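Local coordinates for protein Asp/Glu-specific dipeptidyl-peptidase (PDB 5JXF) that removes dipeptides from the N-terminus of oligopeptides as an S46-family serine peptidase, with strict specificity for aspartate or glutamate at the P1 position, at residues K435-Q438 and A439-R443. Numbering follows the deposited sequence.
Sequences KGEQ and AFNDR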
# COMPACT_ATOMS: atom_id res chain seq x y z
N LYS A 435 -27.56 6.60 -47.53
CA LYS A 435 -28.21 5.32 -47.73
C LYS A 435 -29.71 5.49 -47.99
O LYS A 435 -30.39 4.55 -48.41
CB LYS A 435 -27.89 4.46 -46.50
CG LYS A 435 -26.39 3.81 -46.45
CD LYS A 435 -26.53 2.56 -47.37
CE LYS A 435 -25.17 1.79 -47.37
NZ LYS A 435 -24.89 2.09 -45.92
N GLY A 436 -30.20 6.71 -47.76
CA GLY A 436 -31.54 7.07 -48.17
C GLY A 436 -32.57 7.21 -47.06
O GLY A 436 -32.30 6.88 -45.90
N GLU A 437 -33.76 7.69 -47.42
CA GLU A 437 -34.82 7.95 -46.45
C GLU A 437 -35.30 6.70 -45.72
O GLU A 437 -35.62 6.76 -44.53
CB GLU A 437 -36.01 8.63 -47.13
CG GLU A 437 -37.16 8.91 -46.17
CD GLU A 437 -38.32 9.63 -46.81
OE1 GLU A 437 -38.52 9.49 -48.03
OE2 GLU A 437 -39.04 10.36 -46.08
N GLN A 438 -35.37 5.58 -46.43
CA GLN A 438 -35.86 4.35 -45.82
C GLN A 438 -34.83 3.79 -44.85
O GLN A 438 -35.18 3.23 -43.81
CB GLN A 438 -36.22 3.30 -46.88
CG GLN A 438 -37.28 2.31 -46.42
CD GLN A 438 -37.49 1.14 -47.37
OE1 GLN A 438 -36.59 0.77 -48.13
NE2 GLN A 438 -38.68 0.56 -47.33
N ALA A 439 -33.56 3.95 -45.20
CA ALA A 439 -32.46 3.54 -44.34
C ALA A 439 -32.45 4.40 -43.07
O ALA A 439 -32.19 3.91 -41.98
CB ALA A 439 -31.14 3.65 -45.07
N PHE A 440 -32.73 5.70 -43.25
CA PHE A 440 -32.82 6.63 -42.13
C PHE A 440 -33.85 6.15 -41.10
O PHE A 440 -33.54 5.96 -39.93
CB PHE A 440 -33.19 8.04 -42.62
CG PHE A 440 -33.47 9.02 -41.52
CD1 PHE A 440 -32.44 9.71 -40.91
CD2 PHE A 440 -34.77 9.25 -41.09
CE1 PHE A 440 -32.70 10.61 -39.88
CE2 PHE A 440 -35.04 10.15 -40.07
CZ PHE A 440 -34.00 10.83 -39.47
N ASN A 441 -35.08 5.97 -41.57
CA ASN A 441 -36.18 5.58 -40.71
C ASN A 441 -36.03 4.18 -40.13
O ASN A 441 -36.59 3.88 -39.08
CB ASN A 441 -37.50 5.70 -41.46
CG ASN A 441 -37.86 7.14 -41.78
OD1 ASN A 441 -37.71 8.04 -40.95
ND2 ASN A 441 -38.35 7.36 -43.00
N ASP A 442 -35.29 3.32 -40.82
CA ASP A 442 -35.01 1.99 -40.29
C ASP A 442 -34.08 2.10 -39.09
O ASP A 442 -34.36 1.55 -38.01
CB ASP A 442 -34.41 1.08 -41.37
CG ASP A 442 -35.47 0.36 -42.19
OD1 ASP A 442 -36.53 0.02 -41.62
OD2 ASP A 442 -35.25 0.14 -43.40
N ARG A 443 -32.98 2.82 -39.27
CA ARG A 443 -31.99 2.96 -38.21
C ARG A 443 -32.43 3.96 -37.14
O ARG A 443 -31.92 3.94 -36.02
CB ARG A 443 -30.64 3.35 -38.80
CG ARG A 443 -30.05 2.24 -39.66
CD ARG A 443 -28.66 2.57 -40.17
NE ARG A 443 -28.15 1.52 -41.05
CZ ARG A 443 -27.02 1.59 -41.74
NH1 ARG A 443 -26.25 2.67 -41.65
NH2 ARG A 443 -26.65 0.58 -42.51
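Phe440 N donates to the carbonyl of Gly436 at 2.9 Å from N to O, and this is the first of three i to i+4 bonds that open the helix. Asn441 N to Glu437 O is the straightest of them, 169° at the hydrogen, while Asp442 N reaches Gln438 O along a more bent path. Two side chains lean back over the same carbonyls. Asn441 has its CG beside its own backbone N (chi1 -68°), which brings ND2 to 3.2 Å from Glu437 O, but at an angle too poor for a hydrogen bond. The same amide lies alongside the Glu437 side chain: Asn441 ND2 lies 3.7 Å from Glu437 CG, with carboxylate and amide planes turned 42° apart. One residue on, Asp442 OD2 comes within 3.1 Å of Gln438 O; both are acceptors, so the approach is a close one without a bond.

Gly436 forms the tight turn between two consecutive helices, 417-435 and 437-450: it is the first residue to leave the former and also the N-cap of the latter. With positive phi, it takes a backbone conformation that glycine, without a side chain, accommodates easily. Past the turn, the methyl of Ala439 packs against Lys435, 3.6 Å from CB to CB. Farther out, Lys435, bent at chi2 and chi4, and the extended Arg443 cross at a slant, which leaves Lys435 NZ 4.1 Å from Arg443 NH2, a probably unfavourable pairing on an exposed surface. Ala439 and Arg443 also touch Val431 of the preceding helix, and the buried Phe440 side chain packs on Ala519, Val522 and Leu523 of helix 519-528.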